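PDB 4OIJ: C-C motif chemokine 1, which acts as a secreted cytokine that binds the receptor CCR8 and is chemotactic for monocytes but not for neutrophils. Local coordinates for residues A[15-29]-A[39-53]. Sequence-based numbering, arbitrary orientation. Where two conformers were deposited one is given.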
loop_
_atom_site.group_PDB
_atom_site.type_symbol
_atom_site.label_atom_id
_atom_site.label_comp_id
_atom_site.label_asym_id
_atom_site.label_seq_id
_atom_site.Cartn_x
_atom_site.Cartn_y
_atom_site.Cartn_z
ATOM N N PHE A 15 -13.992 -3.756 -3.761
ATOM C CA PHE A 15 -13.712 -3.702 -5.202
ATOM C C PHE A 15 -14.640 -2.802 -6.006
ATOM O O PHE A 15 -15.814 -2.584 -5.631
ATOM C CB PHE A 15 -13.736 -5.112 -5.846
ATOM C CG PHE A 15 -12.875 -6.152 -5.178
ATOM C CD1 PHE A 15 -11.511 -6.213 -5.427
ATOM C CD2 PHE A 15 -13.431 -7.086 -4.313
ATOM C CE1 PHE A 15 -10.720 -7.184 -4.817
ATOM C CE2 PHE A 15 -12.636 -8.055 -3.695
ATOM C CZ PHE A 15 -11.286 -8.092 -3.944
ATOM N N ALA A 16 -14.117 -2.369 -7.173
ATOM C CA ALA A 16 -14.821 -1.555 -8.168
ATOM C C ALA A 16 -16.017 -2.306 -8.777
ATOM O O ALA A 16 -15.847 -3.343 -9.420
ATOM C CB ALA A 16 -13.858 -1.117 -9.277
ATOM N N GLU A 17 -17.213 -1.765 -8.573
ATOM C CA GLU A 17 -18.443 -2.325 -9.149
ATOM C C GLU A 17 -18.506 -1.938 -10.629
ATOM O O GLU A 17 -18.475 -2.812 -11.494
ATOM C CB GLU A 17 -19.724 -1.823 -8.425
ATOM C CG GLU A 17 -19.460 -0.834 -7.302
ATOM C CD GLU A 17 -20.006 0.581 -7.391
ATOM O OE1 GLU A 17 -19.988 1.171 -8.497
ATOM O OE2 GLU A 17 -20.345 1.139 -6.320
ATOM N N GLN A 18 -18.573 -0.628 -10.912
ATOM C CA GLN A 18 -18.668 -0.096 -12.268
ATOM C C GLN A 18 -17.372 -0.332 -13.061
ATOM O O GLN A 18 -16.289 -0.315 -12.481
ATOM C CB GLN A 18 -19.018 1.408 -12.232
ATOM C CG GLN A 18 -19.656 1.923 -13.516
ATOM C CD GLN A 18 -19.869 3.419 -13.488
ATOM O OE1 GLN A 18 -20.993 3.905 -13.337
ATOM N NE2 GLN A 18 -18.803 4.189 -13.680
ATOM N N GLU A 19 -17.499 -0.509 -14.391
ATOM C CA GLU A 19 -16.366 -0.686 -15.276
ATOM C C GLU A 19 -15.590 0.616 -15.325
ATOM O O GLU A 19 -16.186 1.696 -15.452
ATOM C CB GLU A 19 -16.805 -1.043 -16.711
ATOM C CG GLU A 19 -15.728 -1.829 -17.431
ATOM C CD GLU A 19 -15.327 -1.490 -18.850
ATOM O OE1 GLU A 19 -15.027 -2.443 -19.605
ATOM O OE2 GLU A 19 -15.206 -0.287 -19.179
ATOM N N ILE A 20 -14.261 0.511 -15.168
ATOM C CA ILE A 20 -13.372 1.663 -15.282
ATOM C C ILE A 20 -12.865 1.718 -16.722
ATOM O O ILE A 20 -12.311 0.719 -17.198
ATOM C CB ILE A 20 -12.200 1.578 -14.275
ATOM C CG1 ILE A 20 -12.731 1.666 -12.822
ATOM C CG2 ILE A 20 -11.132 2.651 -14.567
ATOM C CD1 ILE A 20 -11.853 1.112 -11.866
ATOM N N PRO A 21 -12.996 2.875 -17.419
ATOM C CA PRO A 21 -12.468 2.965 -18.782
ATOM C C PRO A 21 -10.973 2.660 -18.843
ATOM O O PRO A 21 -10.191 3.202 -18.053
ATOM C CB PRO A 21 -12.803 4.406 -19.195
ATOM C CG PRO A 21 -13.971 4.782 -18.352
ATOM C CD PRO A 21 -13.646 4.139 -17.025
ATOM N N LEU A 22 -10.592 1.745 -19.757
ATOM C CA LEU A 22 -9.205 1.343 -19.989
ATOM C C LEU A 22 -8.270 2.553 -20.161
ATOM O O LEU A 22 -7.210 2.576 -19.535
ATOM C CB LEU A 22 -9.085 0.382 -21.183
ATOM C CG LEU A 22 -7.684 -0.155 -21.469
ATOM C CD1 LEU A 22 -7.200 -1.105 -20.343
ATOM C CD2 LEU A 22 -7.638 -0.823 -22.813
ATOM N N ARG A 23 -8.706 3.583 -20.914
ATOM C CA ARG A 23 -7.942 4.834 -21.153
ATOM C C ARG A 23 -7.641 5.611 -19.850
ATOM O O ARG A 23 -6.704 6.389 -19.811
ATOM C CB ARG A 23 -8.656 5.733 -22.195
ATOM C CG ARG A 23 -10.056 6.216 -21.761
ATOM C CD ARG A 23 -10.932 6.779 -22.887
ATOM N NE ARG A 23 -12.261 6.145 -22.901
ATOM C CZ ARG A 23 -13.270 6.463 -22.086
ATOM N NH1 ARG A 23 -13.129 7.432 -21.187
ATOM N NH2 ARG A 23 -14.416 5.792 -22.142
ATOM N N ALA A 24 -8.433 5.378 -18.788
ATOM C CA ALA A 24 -8.277 6.024 -17.480
ATOM C C ALA A 24 -7.158 5.417 -16.629
ATOM O O ALA A 24 -6.750 6.037 -15.643
ATOM C CB ALA A 24 -9.594 5.948 -16.711
ATOM N N ILE A 25 -6.691 4.197 -16.984
ATOM C CA ILE A 25 -5.703 3.412 -16.218
ATOM C C ILE A 25 -4.310 3.538 -16.813
ATOM O O ILE A 25 -4.150 3.411 -18.024
ATOM C CB ILE A 25 -6.130 1.910 -16.136
ATOM C CG1 ILE A 25 -7.611 1.731 -15.697
ATOM C CG2 ILE A 25 -5.189 1.103 -15.239
ATOM C CD1 ILE A 25 -8.289 0.385 -16.108
ATOM N N LEU A 26 -3.292 3.683 -15.939
ATOM C CA LEU A 26 -1.890 3.761 -16.339
ATOM C C LEU A 26 -1.275 2.374 -16.408
ATOM O O LEU A 26 -0.614 2.049 -17.387
ATOM C CB LEU A 26 -1.089 4.590 -15.322
ATOM C CG LEU A 26 -1.281 6.095 -15.303
ATOM C CD1 LEU A 26 -0.625 6.678 -14.080
ATOM C CD2 LEU A 26 -0.671 6.751 -16.542
ATOM N N CYS A 27 -1.497 1.552 -15.347
ATOM C CA CYS A 27 -0.871 0.249 -15.149
ATOM C C CYS A 27 -1.566 -0.511 -14.020
ATOM O O CYS A 27 -2.418 0.050 -13.330
ATOM C CB CYS A 27 0.620 0.450 -14.843
ATOM S SG CYS A 27 0.963 1.595 -13.464
ATOM N N TYR A 28 -1.183 -1.776 -13.808
ATOM C CA TYR A 28 -1.728 -2.573 -12.717
ATOM C C TYR A 28 -0.645 -3.196 -11.815
ATOM O O TYR A 28 0.469 -3.458 -12.268
ATOM C CB TYR A 28 -2.692 -3.671 -13.238
ATOM C CG TYR A 28 -1.990 -4.879 -13.816
ATOM C CD1 TYR A 28 -1.663 -5.971 -13.014
ATOM C CD2 TYR A 28 -1.598 -4.910 -15.151
ATOM C CE1 TYR A 28 -1.003 -7.081 -13.536
ATOM C CE2 TYR A 28 -0.963 -6.026 -15.691
ATOM C CZ TYR A 28 -0.660 -7.107 -14.877
ATOM O OH TYR A 28 0.008 -8.197 -15.387
ATOM N N ARG A 29 -1.005 -3.427 -10.553
ATOM C CA ARG A 29 -0.171 -4.069 -9.530
ATOM C C ARG A 29 -0.963 -5.256 -8.994
ATOM O O ARG A 29 -2.201 -5.186 -8.931
ATOM C CB ARG A 29 0.097 -3.119 -8.343
ATOM C CG ARG A 29 1.121 -2.015 -8.584
ATOM C CD ARG A 29 1.583 -1.389 -7.271
ATOM N NE ARG A 29 2.196 -0.071 -7.465
ATOM C CZ ARG A 29 3.488 0.142 -7.702
ATOM N NH1 ARG A 29 4.332 -0.880 -7.790
ATOM N NH2 ARG A 29 3.943 1.375 -7.865
ATOM N N GLY A 39 -7.881 -10.080 -6.072
ATOM C CA GLY A 39 -7.947 -8.674 -6.426
ATOM C C GLY A 39 -6.766 -8.255 -7.262
ATOM O O GLY A 39 -5.703 -8.881 -7.212
ATOM N N LEU A 40 -6.963 -7.180 -8.026
ATOM C CA LEU A 40 -5.988 -6.535 -8.903
ATOM C C LEU A 40 -6.045 -5.040 -8.574
ATOM O O LEU A 40 -7.151 -4.504 -8.399
ATOM C CB LEU A 40 -6.509 -6.696 -10.363
ATOM C CG LEU A 40 -5.508 -7.007 -11.447
ATOM C CD1 LEU A 40 -5.286 -8.504 -11.555
ATOM C CD2 LEU A 40 -6.000 -6.516 -12.778
ATOM N N ILE A 41 -4.907 -4.347 -8.545
ATOM C CA ILE A 41 -4.953 -2.900 -8.355
ATOM C C ILE A 41 -4.686 -2.219 -9.717
ATOM O O ILE A 41 -3.691 -2.533 -10.378
ATOM C CB ILE A 41 -3.934 -2.428 -7.289
ATOM C CG1 ILE A 41 -4.115 -3.193 -5.955
ATOM C CG2 ILE A 41 -3.969 -0.889 -7.096
ATOM C CD1 ILE A 41 -2.718 -3.277 -5.147
ATOM N N PHE A 42 -5.566 -1.299 -10.134
ATOM C CA PHE A 42 -5.311 -0.500 -11.308
ATOM C C PHE A 42 -4.836 0.866 -10.817
ATOM O O PHE A 42 -5.479 1.470 -9.948
ATOM C CB PHE A 42 -6.582 -0.313 -12.148
ATOM C CG PHE A 42 -7.081 -1.556 -12.835
ATOM C CD1 PHE A 42 -6.288 -2.215 -13.777
ATOM C CD2 PHE A 42 -8.385 -2.006 -12.631
ATOM C CE1 PHE A 42 -6.778 -3.326 -14.470
ATOM C CE2 PHE A 42 -8.877 -3.108 -13.334
ATOM C CZ PHE A 42 -8.070 -3.770 -14.239
ATOM N N LYS A 43 -3.732 1.362 -11.381
ATOM C CA LYS A 43 -3.225 2.699 -11.070
ATOM C C LYS A 43 -3.897 3.618 -12.037
ATOM O O LYS A 43 -3.855 3.365 -13.235
ATOM C CB LYS A 43 -1.696 2.777 -11.228
ATOM C CG LYS A 43 -1.113 4.131 -10.806
ATOM C CD LYS A 43 0.372 4.308 -11.140
ATOM C CE LYS A 43 0.953 5.473 -10.373
ATOM N NZ LYS A 43 0.345 6.771 -10.775
ATOM N N LEU A 44 -4.600 4.623 -11.532
ATOM C CA LEU A 44 -5.307 5.574 -12.386
ATOM C C LEU A 44 -4.466 6.857 -12.533
ATOM O O LEU A 44 -3.327 6.921 -12.051
ATOM C CB LEU A 44 -6.723 5.868 -11.832
ATOM C CG LEU A 44 -7.668 4.661 -11.567
ATOM C CD1 LEU A 44 -8.910 5.082 -10.807
ATOM C CD2 LEU A 44 -8.085 3.978 -12.846
ATOM N N LYS A 45 -4.999 7.862 -13.229
ATOM C CA LYS A 45 -4.285 9.124 -13.446
ATOM C C LYS A 45 -4.140 9.925 -12.143
ATOM O O LYS A 45 -4.818 9.622 -11.147
ATOM C CB LYS A 45 -4.947 9.935 -14.563
ATOM C CG LYS A 45 -5.224 9.122 -15.838
ATOM C CD LYS A 45 -3.963 8.586 -16.530
ATOM C CE LYS A 45 -4.259 7.494 -17.535
ATOM N NZ LYS A 45 -4.682 8.037 -18.857
ATOM N N ARG A 46 -3.187 10.879 -12.127
ATOM C CA ARG A 46 -2.865 11.751 -10.994
ATOM C C ARG A 46 -2.804 11.004 -9.635
ATOM O O ARG A 46 -3.414 11.428 -8.646
ATOM C CB ARG A 46 -3.792 12.983 -10.983
ATOM C CG ARG A 46 -3.305 14.147 -11.860
ATOM C CD ARG A 46 -3.504 13.963 -13.348
ATOM N NE ARG A 46 -3.233 15.207 -14.074
ATOM C CZ ARG A 46 -3.091 15.301 -15.393
ATOM N NH1 ARG A 46 -3.176 14.218 -16.155
ATOM N NH2 ARG A 46 -2.856 16.476 -15.958
ATOM N N GLY A 47 -2.095 9.873 -9.637
ATOM C CA GLY A 47 -1.868 9.031 -8.466
ATOM C C GLY A 47 -3.071 8.348 -7.840
ATOM O O GLY A 47 -2.953 7.818 -6.731
ATOM N N LYS A 48 -4.243 8.354 -8.531
ATOM C CA LYS A 48 -5.471 7.714 -8.023
ATOM C C LYS A 48 -5.411 6.171 -8.169
ATOM O O LYS A 48 -4.529 5.663 -8.880
ATOM C CB LYS A 48 -6.716 8.292 -8.692
ATOM C CG LYS A 48 -6.961 9.778 -8.410
ATOM C CD LYS A 48 -8.446 10.146 -8.261
ATOM C CE LYS A 48 -9.288 9.985 -9.514
ATOM N NZ LYS A 48 -10.727 10.277 -9.264
ATOM N N GLU A 49 -6.304 5.426 -7.472
ATOM C CA GLU A 49 -6.277 3.951 -7.531
ATOM C C GLU A 49 -7.601 3.191 -7.410
ATOM O O GLU A 49 -8.602 3.691 -6.876
ATOM C CB GLU A 49 -5.221 3.356 -6.607
ATOM C CG GLU A 49 -4.038 2.769 -7.353
ATOM C CD GLU A 49 -2.663 3.222 -6.914
ATOM O OE1 GLU A 49 -2.553 4.338 -6.356
ATOM O OE2 GLU A 49 -1.685 2.496 -7.208
ATOM N N ALA A 50 -7.608 1.980 -7.963
ATOM C CA ALA A 50 -8.800 1.143 -7.908
ATOM C C ALA A 50 -8.500 -0.335 -7.823
ATOM O O ALA A 50 -7.874 -0.928 -8.709
ATOM C CB ALA A 50 -9.723 1.430 -9.072
ATOM N N CYS A 51 -9.003 -0.929 -6.747
ATOM C CA CYS A 51 -9.027 -2.361 -6.527
ATOM C C CYS A 51 -10.080 -2.917 -7.446
ATOM O O CYS A 51 -11.171 -2.351 -7.561
ATOM C CB CYS A 51 -9.376 -2.646 -5.080
ATOM S SG CYS A 51 -7.992 -2.411 -3.981
ATOM N N ALA A 52 -9.788 -4.031 -8.075
ATOM C CA ALA A 52 -10.800 -4.649 -8.945
ATOM C C ALA A 52 -10.620 -6.132 -8.802
ATOM O O ALA A 52 -9.497 -6.579 -8.614
ATOM C CB ALA A 52 -10.589 -4.212 -10.388
ATOM N N LEU A 53 -11.709 -6.877 -8.802
ATOM C CA LEU A 53 -11.699 -8.331 -8.609
ATOM C C LEU A 53 -11.432 -9.019 -9.948
ATOM O O LEU A 53 -12.210 -8.874 -10.885
ATOM C CB LEU A 53 -13.048 -8.753 -7.969
ATOM C CG LEU A 53 -13.371 -10.234 -7.787
ATOM C CD1 LEU A 53 -12.563 -10.863 -6.676
ATOM C CD2 LEU A 53 -14.788 -10.375 -7.445
HETATM O O HOH W 1 -14.024 -5.710 -10.115
#
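Ile25 and Phe42 pack at the tight heart of this contact, where strand 25-29 runs antiparallel to strand 39-44. Ile25 CD1 sits over one face of the Phe42 ring, 4.0 Å from its centroid, while Ile25 CG2 presses on Phe42 CB. With CG1 anti to the carbonyl carbon (chi1 -49°), Ile25 also brings CG1 against Leu44 CD2, which also meets Ile20 CG2; Ile20 CD1 reaches Ala50 CB at 3.5 Å. Helix 57-64 meets this same apolar layer through His62, which touches Ile25. Paired backbone bonds between Arg29 and Ile41 fix the register, and Lys43 N donates almost straight to Cys27 O (2.7 Å, 171°).

At the far end Phe15 lies against strand 49-53: Leu53 CB stands over one ring face, 3.9 Å from the centroid, and Phe15 CE1 comes within 3.5 Å of Gly39 CA, on the neighbouring strand 39-44. Were Phe15 an alanine, the ring would be gone, which is likely to open a gap beside Gly39 CA and leave Leu53 CB without an aromatic face to rest on. Next door, Ala16 N bonds to Cys51 O, and a water links Ala16 O to Leu53 N.

The turn side is looser and solvent-facing. Lys45 bends back over Leu26, and its NZ donates a hydrogen bond to Arg23 O, in the 3-10 segment, at 2.8 Å, whereas buried Leu44 O finds no partner. Disulfide Cys12-Cys51 ties the N-terminal region to strand 49-53, and Cys27-Cys69 joins strand 25-29 to the chain beyond helix 57-64; N-loop, three-stranded antiparallel sheet and the helix packed across it make the CC chemokine fold.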